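Local coordinates for uncharacterized protein PA2218 (Pseudomonas aeruginosa, PDB 2HDW) that is of unknown function but adopts an alpha/beta hydrolase fold and probably acts as a hydrolase, at residues K109-G114 / P275-S280; G103-V108 / C179-M184; I79-D84 / D131-G136. All coordinates share one frame; numbering follows the deposited sequence.

Contact 1. Residues K109-G114 / P275-S280; sequences KEQSSG and PRAVNS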
ATOM      1  N   LYS A 109       2.375  -0.934  -8.495  1.00 10.19           N
ATOM      2  CA  LYS A 109       2.727  -2.344  -8.391  1.00 11.40           C
ATOM      3  C   LYS A 109       4.108  -2.724  -8.924  1.00 11.33           C
ATOM      4  O   LYS A 109       4.653  -3.753  -8.534  1.00 13.43           O
ATOM      5  CB  LYS A 109       1.662  -3.191  -9.094  1.00 11.42           C
ATOM      6  CG  LYS A 109       1.556  -2.945 -10.599  1.00 12.32           C
ATOM      7  CD  LYS A 109       0.320  -3.624 -11.176  1.00 11.55           C
ATOM      8  CE  LYS A 109       0.266  -3.527 -12.701  1.00 11.25           C
ATOM      9  NZ  LYS A 109       0.345  -2.125 -13.208  1.00  5.44           N
ATOM     10  N   GLU A 110       4.673  -1.919  -9.817  1.00 11.00           N
ATOM     11  CA  GLU A 110       5.989  -2.242 -10.360  1.00 11.29           C
ATOM     12  C   GLU A 110       7.105  -1.931  -9.362  1.00 11.90           C
ATOM     13  O   GLU A 110       8.264  -2.297  -9.571  1.00 11.52           O
ATOM     14  CB  GLU A 110       6.237  -1.483 -11.668  1.00 12.24           C
ATOM     15  CG  GLU A 110       5.319  -1.891 -12.827  1.00  9.29           C
ATOM     16  CD  GLU A 110       3.911  -1.321 -12.709  1.00 11.03           C
ATOM     17  OE1 GLU A 110       3.673  -0.451 -11.840  1.00  9.05           O
ATOM     18  OE2 GLU A 110       3.038  -1.730 -13.503  1.00 12.13           O
ATOM     19  N   GLN A 111       6.752  -1.256  -8.273  1.00 11.12           N
ATOM     20  CA  GLN A 111       7.730  -0.909  -7.263  1.00 11.37           C
ATOM     21  C   GLN A 111       7.734  -1.929  -6.114  1.00 11.44           C
ATOM     22  O   GLN A 111       7.636  -3.131  -6.363  1.00 11.65           O
ATOM     23  CB  GLN A 111       7.479   0.535  -6.789  1.00 10.39           C
ATOM     24  CG  GLN A 111       7.701   1.544  -7.931  1.00  8.31           C
ATOM     25  CD  GLN A 111       7.193   2.945  -7.636  1.00 12.23           C
ATOM     26  OE1 GLN A 111       6.054   3.130  -7.198  1.00 10.46           O
ATOM     27  NE2 GLN A 111       8.030   3.947  -7.899  1.00 10.43           N
ATOM     28  N   SER A 112       7.834  -1.462  -4.875  1.00 10.51           N
ATOM     29  CA  SER A 112       7.903  -2.349  -3.716  1.00 11.84           C
ATOM     30  C   SER A 112       6.871  -3.478  -3.577  1.00 11.93           C
ATOM     31  O   SER A 112       7.247  -4.615  -3.274  1.00 11.58           O
ATOM     32  CB  SER A 112       7.906  -1.520  -2.429  1.00 11.16           C
ATOM     33  OG  SER A 112       8.276  -2.324  -1.319  1.00 12.04           O
ATOM     34  N   SER A 113       5.587  -3.189  -3.773  1.00 10.76           N
ATOM     35  CA  SER A 113       4.579  -4.239  -3.631  1.00 11.44           C
ATOM     36  C   SER A 113       4.852  -5.398  -4.588  1.00 11.70           C
ATOM     37  O   SER A 113       4.671  -6.565  -4.237  1.00 12.53           O
ATOM     38  CB  SER A 113       3.162  -3.683  -3.855  1.00 10.21           C
ATOM     39  OG  SER A 113       3.017  -3.085  -5.134  1.00 10.74           O
ATOM     40  N   GLY A 114       5.292  -5.073  -5.799  1.00 12.99           N
ATOM     41  CA  GLY A 114       5.599  -6.105  -6.772  1.00 12.20           C
ATOM     42  C   GLY A 114       6.757  -6.967  -6.307  1.00 12.16           C
ATOM     43  O   GLY A 114       6.724  -8.193  -6.440  1.00 11.73           O
ATOM     44  N   PRO A 275       7.657   5.752 -13.917  1.00 13.88           N
ATOM     45  CA  PRO A 275       6.887   6.863 -14.485  1.00 13.35           C
ATOM     46  C   PRO A 275       5.420   7.026 -14.103  1.00 12.34           C
ATOM     47  O   PRO A 275       4.907   8.145 -14.114  1.00 11.50           O
ATOM     48  CB  PRO A 275       7.075   6.682 -15.990  1.00 14.48           C
ATOM     49  CG  PRO A 275       7.247   5.196 -16.129  1.00 15.12           C
ATOM     50  CD  PRO A 275       8.168   4.871 -14.983  1.00 13.38           C
ATOM     51  N   ARG A 276       4.739   5.934 -13.771  1.00 10.25           N
ATOM     52  CA  ARG A 276       3.328   6.042 -13.418  1.00 12.15           C
ATOM     53  C   ARG A 276       3.059   6.329 -11.939  1.00 10.60           C
ATOM     54  O   ARG A 276       1.939   6.667 -11.566  1.00 11.79           O
ATOM     55  CB  ARG A 276       2.572   4.776 -13.855  1.00 11.77           C
ATOM     56  CG  ARG A 276       2.533   4.587 -15.373  1.00 13.97           C
ATOM     57  CD  ARG A 276       1.503   3.535 -15.778  1.00 12.78           C
ATOM     58  NE  ARG A 276       1.862   2.185 -15.353  1.00 11.72           N
ATOM     59  CZ  ARG A 276       2.653   1.369 -16.042  1.00 14.21           C
ATOM     60  NH1 ARG A 276       3.173   1.762 -17.202  1.00 15.90           N
ATOM     61  NH2 ARG A 276       2.929   0.163 -15.574  1.00 11.12           N
ATOM     62  N   ALA A 277       4.086   6.229 -11.104  1.00 10.87           N
ATOM     63  CA  ALA A 277       3.910   6.467  -9.671  1.00 10.61           C
ATOM     64  C   ALA A 277       3.771   7.932  -9.285  1.00 11.12           C
ATOM     65  O   ALA A 277       4.493   8.796  -9.794  1.00 11.40           O
ATOM     66  CB  ALA A 277       5.067   5.845  -8.887  1.00  9.75           C
ATOM     67  N   VAL A 278       2.828   8.199  -8.380  1.00  9.04           N
ATOM     68  CA  VAL A 278       2.605   9.546  -7.868  1.00 10.68           C
ATOM     69  C   VAL A 278       3.899  10.037  -7.219  1.00 10.87           C
ATOM     70  O   VAL A 278       4.335  11.169  -7.437  1.00 11.11           O
ATOM     71  CB  VAL A 278       1.492   9.561  -6.785  1.00  9.85           C
ATOM     72  CG1 VAL A 278       1.636  10.803  -5.895  1.00 10.11           C
ATOM     73  CG2 VAL A 278       0.125   9.543  -7.444  1.00  9.56           C
ATOM     74  N   ASN A 279       4.512   9.173  -6.418  1.00 10.63           N
ATOM     75  CA  ASN A 279       5.730   9.543  -5.719  1.00 10.58           C
ATOM     76  C   ASN A 279       6.935   9.748  -6.625  1.00  9.95           C
ATOM     77  O   ASN A 279       7.900  10.400  -6.234  1.00 11.04           O
ATOM     78  CB  ASN A 279       6.037   8.510  -4.631  1.00  9.06           C
ATOM     79  CG  ASN A 279       4.930   8.430  -3.591  1.00  9.26           C
ATOM     80  OD1 ASN A 279       4.183   9.392  -3.401  1.00  8.69           O
ATOM     81  ND2 ASN A 279       4.823   7.291  -2.909  1.00  6.51           N
ATOM     82  N   SER A 280       6.885   9.205  -7.836  1.00 11.18           N
ATOM     83  CA  SER A 280       7.997   9.369  -8.766  1.00 12.00           C
ATOM     84  C   SER A 280       7.843  10.599  -9.660  1.00 12.03           C
ATOM     85  O   SER A 280       7.673  10.478 -10.871  1.00 13.91           O
ATOM     86  CB  SER A 280       8.168   8.119  -9.639  1.00 13.27           C
ATOM     87  OG  SER A 280       8.751   7.047  -8.909  1.00  9.99           O
TER
HETATM   88  O   HOH W   1       1.453   1.046 -12.776  1.00  9.43           O

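Contact 2. Residues G103-V108 / C179-M184; sequences GPFGAV and CGWGGM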
ATOM      1  N   GLY A 103       0.678  -1.055  -1.502  1.00 10.44           N
ATOM      2  CA  GLY A 103       1.570  -0.059  -0.933  1.00  9.86           C
ATOM      3  C   GLY A 103       2.889   0.006  -1.679  1.00  9.65           C
ATOM      4  O   GLY A 103       3.193  -0.897  -2.457  1.00  9.04           O
ATOM      5  N   PRO A 104       3.684   1.074  -1.492  1.00  9.28           N
ATOM      6  CA  PRO A 104       3.415   2.231  -0.626  1.00  9.27           C
ATOM      7  C   PRO A 104       2.293   3.114  -1.157  1.00  9.70           C
ATOM      8  O   PRO A 104       1.838   2.942  -2.286  1.00  9.85           O
ATOM      9  CB  PRO A 104       4.746   2.980  -0.620  1.00  9.30           C
ATOM     10  CG  PRO A 104       5.756   1.885  -0.813  1.00  9.72           C
ATOM     11  CD  PRO A 104       5.104   1.041  -1.887  1.00  9.68           C
ATOM     12  N   PHE A 105       1.853   4.061  -0.333  1.00  9.53           N
ATOM     13  CA  PHE A 105       0.804   5.001  -0.723  1.00 10.22           C
ATOM     14  C   PHE A 105       1.425   5.970  -1.733  1.00 10.18           C
ATOM     15  O   PHE A 105       2.325   6.733  -1.392  1.00 12.52           O
ATOM     16  CB  PHE A 105       0.318   5.774   0.507  1.00  8.59           C
ATOM     17  CG  PHE A 105      -0.781   6.751   0.222  1.00 12.44           C
ATOM     18  CD1 PHE A 105      -2.091   6.314   0.028  1.00 10.25           C
ATOM     19  CD2 PHE A 105      -0.513   8.116   0.156  1.00 11.12           C
ATOM     20  CE1 PHE A 105      -3.114   7.221  -0.225  1.00 11.98           C
ATOM     21  CE2 PHE A 105      -1.527   9.035  -0.098  1.00 11.79           C
ATOM     22  CZ  PHE A 105      -2.834   8.587  -0.290  1.00 12.39           C
ATOM     23  N   GLY A 106       0.949   5.940  -2.972  1.00  9.04           N
ATOM     24  CA  GLY A 106       1.506   6.817  -3.987  1.00  9.61           C
ATOM     25  C   GLY A 106       2.520   6.077  -4.841  1.00 10.79           C
ATOM     26  O   GLY A 106       3.236   6.678  -5.650  1.00 11.76           O
ATOM     27  N   ALA A 107       2.586   4.764  -4.655  1.00  9.72           N
ATOM     28  CA  ALA A 107       3.500   3.920  -5.412  1.00 10.80           C
ATOM     29  C   ALA A 107       2.663   2.987  -6.276  1.00 11.18           C
ATOM     30  O   ALA A 107       1.462   2.831  -6.044  1.00 14.48           O
ATOM     31  CB  ALA A 107       4.377   3.108  -4.463  1.00  8.44           C
ATOM     32  N   VAL A 108       3.289   2.377  -7.275  1.00 11.29           N
ATOM     33  CA  VAL A 108       2.583   1.447  -8.149  1.00 10.02           C
ATOM     34  C   VAL A 108       3.119   0.031  -7.968  1.00 10.61           C
ATOM     35  O   VAL A 108       4.186  -0.174  -7.376  1.00  9.16           O
ATOM     36  CB  VAL A 108       2.708   1.850  -9.636  1.00  9.93           C
ATOM     37  CG1 VAL A 108       1.955   3.144  -9.875  1.00 10.32           C
ATOM     38  CG2 VAL A 108       4.183   2.009 -10.019  1.00  7.07           C
ATOM     39  N   CYS A 179       4.049   0.616   3.906  1.00 10.06           N
ATOM     40  CA  CYS A 179       4.023   2.064   4.036  1.00 11.05           C
ATOM     41  C   CYS A 179       2.600   2.556   4.326  1.00 11.63           C
ATOM     42  O   CYS A 179       1.934   2.057   5.236  1.00 10.69           O
ATOM     43  CB  CYS A 179       4.563   2.675   2.735  1.00 14.33           C
ATOM     44  SG  CYS A 179       5.060   4.421   2.799  1.00 20.91           S
ATOM     45  N   GLY A 180       2.134   3.521   3.538  1.00  9.20           N
ATOM     46  CA  GLY A 180       0.799   4.060   3.730  1.00 10.06           C
ATOM     47  C   GLY A 180      -0.314   3.029   3.656  1.00 10.70           C
ATOM     48  O   GLY A 180      -1.369   3.200   4.266  1.00 12.05           O
ATOM     49  N   TRP A 181      -0.098   1.950   2.912  1.00  9.96           N
ATOM     50  CA  TRP A 181      -1.133   0.934   2.812  1.00  9.46           C
ATOM     51  C   TRP A 181      -1.127  -0.039   3.980  1.00  9.86           C
ATOM     52  O   TRP A 181      -1.966  -0.947   4.061  1.00  8.29           O
ATOM     53  CB  TRP A 181      -1.031   0.205   1.479  1.00  8.87           C
ATOM     54  CG  TRP A 181      -1.649   1.022   0.390  1.00  9.44           C
ATOM     55  CD1 TRP A 181      -1.139   2.159  -0.181  1.00 10.21           C
ATOM     56  CD2 TRP A 181      -2.945   0.833  -0.181  1.00  8.66           C
ATOM     57  NE1 TRP A 181      -2.049   2.693  -1.072  1.00  9.04           N
ATOM     58  CE2 TRP A 181      -3.166   1.899  -1.087  1.00  9.02           C
ATOM     59  CE3 TRP A 181      -3.948  -0.133  -0.012  1.00  7.89           C
ATOM     60  CZ2 TRP A 181      -4.349   2.026  -1.819  1.00  8.69           C
ATOM     61  CZ3 TRP A 181      -5.126  -0.007  -0.742  1.00  7.12           C
ATOM     62  CH2 TRP A 181      -5.314   1.066  -1.635  1.00  9.00           C
ATOM     63  N   GLY A 182      -0.173   0.155   4.888  1.00  7.10           N
ATOM     64  CA  GLY A 182      -0.125  -0.675   6.076  1.00  7.52           C
ATOM     65  C   GLY A 182      -1.358  -0.281   6.878  1.00  6.98           C
ATOM     66  O   GLY A 182      -2.032  -1.118   7.463  1.00  7.75           O
ATOM     67  N   GLY A 183      -1.660   1.015   6.888  1.00  8.49           N
ATOM     68  CA  GLY A 183      -2.828   1.491   7.608  1.00  9.01           C
ATOM     69  C   GLY A 183      -4.104   1.014   6.936  1.00  9.60           C
ATOM     70  O   GLY A 183      -5.059   0.621   7.606  1.00  9.11           O
ATOM     71  N   MET A 184      -4.122   1.046   5.604  1.00 10.64           N
ATOM     72  CA  MET A 184      -5.290   0.600   4.850  1.00  9.77           C
ATOM     73  C   MET A 184      -5.508  -0.910   5.013  1.00  8.83           C
ATOM     74  O   MET A 184      -6.648  -1.376   5.038  1.00  6.97           O
ATOM     75  CB  MET A 184      -5.135   0.944   3.362  1.00 10.42           C
ATOM     76  CG  MET A 184      -6.057   2.073   2.842  1.00  8.07           C
ATOM     77  SD  MET A 184      -5.659   3.765   3.403  1.00  1.11           S
ATOM     78  CE  MET A 184      -4.279   4.164   2.291  1.00 10.00           C
TER
HETATM   79  O   HOH W   2       3.148   6.306   1.708  1.00 29.06           O
HETATM   80  O   HOH W   3      -1.541   4.790  -3.355  1.00  8.89           O

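Contact 3. Residues I79-D84 / D131-G136; sequences ITLAAD and DPSYTG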
ATOM      1  N   ILE A  79     -14.842   0.907  -9.859  1.00 12.92           N
ATOM      2  CA  ILE A  79     -13.551   1.171 -10.481  1.00 14.13           C
ATOM      3  C   ILE A  79     -12.830  -0.140 -10.766  1.00 13.93           C
ATOM      4  O   ILE A  79     -12.790  -1.028  -9.911  1.00 13.55           O
ATOM      5  CB  ILE A  79     -12.669   2.058  -9.571  1.00 14.52           C
ATOM      6  CG1 ILE A  79     -13.431   3.342  -9.220  1.00 15.88           C
ATOM      7  CG2 ILE A  79     -11.351   2.394 -10.275  1.00 17.01           C
ATOM      8  CD1 ILE A  79     -12.667   4.308  -8.321  1.00 16.47           C
ATOM      9  N   THR A  80     -12.284  -0.260 -11.974  1.00 12.41           N
ATOM     10  CA  THR A  80     -11.553  -1.457 -12.379  1.00 12.64           C
ATOM     11  C   THR A  80     -10.070  -1.249 -12.098  1.00 12.30           C
ATOM     12  O   THR A  80      -9.477  -0.260 -12.539  1.00 12.79           O
ATOM     13  CB  THR A  80     -11.754  -1.748 -13.878  1.00 15.11           C
ATOM     14  OG1 THR A  80     -13.145  -1.985 -14.131  1.00 15.25           O
ATOM     15  CG2 THR A  80     -10.953  -2.978 -14.302  1.00 13.54           C
ATOM     16  N   LEU A  81      -9.481  -2.178 -11.351  1.00  9.93           N
ATOM     17  CA  LEU A  81      -8.073  -2.086 -10.986  1.00  9.84           C
ATOM     18  C   LEU A  81      -7.186  -3.030 -11.788  1.00  9.82           C
ATOM     19  O   LEU A  81      -7.633  -4.078 -12.247  1.00 10.25           O
ATOM     20  CB  LEU A  81      -7.906  -2.393  -9.496  1.00  9.99           C
ATOM     21  CG  LEU A  81      -8.831  -1.658  -8.524  1.00 13.95           C
ATOM     22  CD1 LEU A  81      -8.576  -2.153  -7.111  1.00 16.02           C
ATOM     23  CD2 LEU A  81      -8.600  -0.152  -8.614  1.00 15.05           C
ATOM     24  N   ALA A  82      -5.926  -2.642 -11.958  1.00 10.26           N
ATOM     25  CA  ALA A  82      -4.953  -3.459 -12.672  1.00 10.57           C
ATOM     26  C   ALA A  82      -4.012  -4.067 -11.636  1.00 11.84           C
ATOM     27  O   ALA A  82      -3.721  -3.448 -10.612  1.00  9.53           O
ATOM     28  CB  ALA A  82      -4.164  -2.604 -13.668  1.00 10.78           C
ATOM     29  N   ALA A  83      -3.529  -5.274 -11.899  1.00 10.51           N
ATOM     30  CA  ALA A  83      -2.639  -5.930 -10.954  1.00 11.80           C
ATOM     31  C   ALA A  83      -1.756  -6.989 -11.597  1.00 12.58           C
ATOM     32  O   ALA A  83      -2.020  -7.447 -12.713  1.00 11.62           O
ATOM     33  CB  ALA A  83      -3.457  -6.563  -9.830  1.00  9.57           C
ATOM     34  N   ASP A  84      -0.699  -7.362 -10.881  1.00 12.16           N
ATOM     35  CA  ASP A  84       0.225  -8.395 -11.327  1.00 12.08           C
ATOM     36  C   ASP A  84      -0.030  -9.586 -10.419  1.00 11.96           C
ATOM     37  O   ASP A  84      -0.042  -9.450  -9.194  1.00  9.80           O
ATOM     38  CB  ASP A  84       1.684  -7.949 -11.172  1.00 11.89           C
ATOM     39  CG  ASP A  84       2.108  -6.935 -12.220  1.00 13.05           C
ATOM     40  OD1 ASP A  84       2.044  -7.264 -13.426  1.00 12.47           O
ATOM     41  OD2 ASP A  84       2.517  -5.812 -11.840  1.00 12.00           O
ATOM     42  N   ASP A 131      -2.631  -1.880  -8.447  1.00  9.50           N
ATOM     43  CA  ASP A 131      -2.562  -0.432  -8.507  1.00  9.06           C
ATOM     44  C   ASP A 131      -3.865   0.100  -7.917  1.00  9.29           C
ATOM     45  O   ASP A 131      -4.959  -0.269  -8.356  1.00  6.92           O
ATOM     46  CB  ASP A 131      -2.420   0.061  -9.951  1.00  9.08           C
ATOM     47  CG  ASP A 131      -1.021  -0.136 -10.500  1.00 10.44           C
ATOM     48  OD1 ASP A 131      -0.063  -0.133  -9.694  1.00 11.34           O
ATOM     49  OD2 ASP A 131      -0.876  -0.271 -11.736  1.00 10.63           O
ATOM     50  N   PRO A 132      -3.763   0.960  -6.892  1.00  8.36           N
ATOM     51  CA  PRO A 132      -4.946   1.539  -6.249  1.00  7.53           C
ATOM     52  C   PRO A 132      -5.810   2.304  -7.251  1.00  7.91           C
ATOM     53  O   PRO A 132      -5.329   2.722  -8.311  1.00  6.43           O
ATOM     54  CB  PRO A 132      -4.346   2.468  -5.194  1.00  5.35           C
ATOM     55  CG  PRO A 132      -3.057   1.775  -4.832  1.00  6.77           C
ATOM     56  CD  PRO A 132      -2.530   1.345  -6.179  1.00  9.28           C
ATOM     57  N   SER A 133      -7.089   2.467  -6.917  1.00  7.89           N
ATOM     58  CA  SER A 133      -8.027   3.206  -7.763  1.00  7.85           C
ATOM     59  C   SER A 133      -7.436   4.550  -8.196  1.00  7.10           C
ATOM     60  O   SER A 133      -6.746   5.206  -7.419  1.00  7.36           O
ATOM     61  CB  SER A 133      -9.338   3.461  -7.002  1.00  7.20           C
ATOM     62  OG  SER A 133     -10.157   2.299  -6.947  1.00  8.36           O
ATOM     63  N   TYR A 134      -7.714   4.950  -9.433  1.00  7.60           N
ATOM     64  CA  TYR A 134      -7.243   6.222  -9.984  1.00  7.89           C
ATOM     65  C   TYR A 134      -5.737   6.328 -10.239  1.00  9.52           C
ATOM     66  O   TYR A 134      -5.270   7.382 -10.683  1.00  8.95           O
ATOM     67  CB  TYR A 134      -7.631   7.387  -9.066  1.00  9.09           C
ATOM     68  CG  TYR A 134      -9.095   7.490  -8.720  1.00  7.94           C
ATOM     69  CD1 TYR A 134     -10.018   8.027  -9.619  1.00  7.61           C
ATOM     70  CD2 TYR A 134      -9.556   7.077  -7.473  1.00 10.07           C
ATOM     71  CE1 TYR A 134     -11.366   8.148  -9.275  1.00  7.92           C
ATOM     72  CE2 TYR A 134     -10.897   7.194  -7.120  1.00  8.89           C
ATOM     73  CZ  TYR A 134     -11.796   7.726  -8.021  1.00  9.58           C
ATOM     74  OH  TYR A 134     -13.125   7.804  -7.662  1.00 11.27           O
ATOM     75  N   THR A 135      -4.979   5.268  -9.965  1.00  7.54           N
ATOM     76  CA  THR A 135      -3.528   5.318 -10.158  1.00  9.01           C
ATOM     77  C   THR A 135      -2.953   4.166 -10.977  1.00 10.33           C
ATOM     78  O   THR A 135      -3.638   3.182 -11.252  1.00 11.12           O
ATOM     79  CB  THR A 135      -2.783   5.342  -8.801  1.00  8.75           C
ATOM     80  OG1 THR A 135      -2.897   4.063  -8.164  1.00  8.90           O
ATOM     81  CG2 THR A 135      -3.381   6.406  -7.885  1.00  7.94           C
ATOM     82  N   GLY A 136      -1.683   4.299 -11.357  1.00  8.59           N
ATOM     83  CA  GLY A 136      -1.023   3.266 -12.139  1.00  8.43           C
ATOM     84  C   GLY A 136      -1.763   2.934 -13.420  1.00 10.40           C
ATOM     85  O   GLY A 136      -2.110   3.826 -14.197  1.00 10.94           O
TER

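Contact 1. Residues K109-G114 / P275-S280
OE2 of E110 is gripped from two sides: R276 NH2 of the partner loop reaches it at 2.8 Å, and NZ of the adjacent K109 at 2.7 Å. Both are salt bridges, and the two cations come in from opposite faces of the carboxylate. K109 sits on the syn side, fairly near the plane, while R276 arrives from well above it, with OE2 close to the R276 guanidinium plane. The carboxylate and guanidinium planes stand almost perpendicular, 82° apart. A bend in the E110 chain at chi2 (76°) brings the acid into this position. Water 1 adds a second link, donating to E110 OE1 at 2.8 Å and accepting from R276 NE at 2.8 Å. Further acids probably balance the paired cations: D57 bridges to R276, and D131 and E137 to K109.

Further along, the extended Q111 lays its amide against the methyl of A277, OE1 lying 3.3 Å from A277 CB. Its NE2 bonds chiefly to the carbonyl of G272 and only weakly to S280 OG, 3.3 Å away, while OE1 takes the backbone N-H of V108. S280 OG is in turn bonded to the carbonyl of Y267. Q111 occupies the N-cap position of helix 112-122, so this salt-bridge network and amide contact join the start of a core helix to the region inserted between strands 197-201 and 309-314, where alpha/beta hydrolases commonly carry their cap.

Contact 2. Residues G103-V108 / C179-M184
P104 and C179 press together where two turns of the alpha/beta hydrolase core meet. C179 lies between strand 173-178 and helix 180-191 with strained-looking backbone torsions (phi 53°, psi -128°), consistent with the nucleophile elbow of this fold, and H344 packs on its side chain. The fit is tight: P104, joined to G103 by a cis peptide bond, brings its CB to 3.4 Å from C179 CB. Next to it, the bare CA of G180 leaves a hollow that F105 fills, CB to CA 3.7 Å. Just before the P104-A107 turn, W181 CB packs against the CA of G103, 3.6 Å away.

The indole of W181 then wedges in alongside the backbone of F105, whose N lies in the plane of the indole at its edge. F105 CG stands anti to the backbone N (chi1 -179°), which swings the phenyl past the indole, CD1 coming 3.8 Å from W181 NE1. The bent chain of M184 brings CE beside both rings: it rests 3.8 Å from F105 CD1 and also lies over one face of the indole, toward the rim. F155 and F130 also meet the indole, and W284 and F292 the phenyl. Water 3 fastens the edge of the indole to the P104-A107 turn, accepting from W181 NE1 at 3.1 Å and from G106 N at 2.8 Å.

Contact 3. Residues I79-D84 / D131-G136
The phenol ring of Y134 receives the tip of I79: CD1 comes in obliquely at the hydroxyl end, 3.5 Å from CZ, with the two side chains crossing at about a right angle. I150 of helix 148-164 and V145 also pack on this tyrosine. The same CD1 touches S133 OG at 3.5 Å, so the isoleucine is wedged between two consecutive residues of the loop. Its CG1 stands anti to the carbonyl carbon (chi1 -55°), and the chain then runs on extended to reach the ring. L81 meets S133 from the other side, CD2 approaching OG to 3.3 Å; that hydroxyl is hydrogen-bonded to D154.

In this alpha/beta hydrolase fold, the loop after strand 126-130 runs on beside the start of strand 80-88. Strand 80-88 runs antiparallel beside strand 126-130, and D131, just past the end of the latter, extends the pairing: its N donates to A82 O at 2.9 Å in a nearly straight bond (172°). The D131 carboxylate forms a salt bridge with K109 and accepts from the backbone N-H of E137, two ties at the start of the loop. From P132 to T135 the chain makes a type II beta turn. P132 O accepts from both T135 N, at 3.1 Å, and T135 OG1, at 2.8 Å, and the two donors arrive from the same face of the carbonyl plane.

In the fold
From the N terminus, residues 79-84, at the start of strand 80-88, open contact 3, and the chain then passes through 103-108 and 109-114, the first halves of contacts 2 and 1, before 131-136 closes contact 3. Contact 2 closes at 179-184 and contact 1 last, at 275-280. Every pair of loops therefore crosses, and none is enclosed by another. Contact 3 binds the loop after strand 126-130 to the neighbouring strand, contact 2 joins the turns after strands 96-102 and 173-178, and contact 1 brings in the loop between helices 258-267 and 289-292. Direct links exist too: N279 N probably bonds to G106 O, and W181 packs on P132.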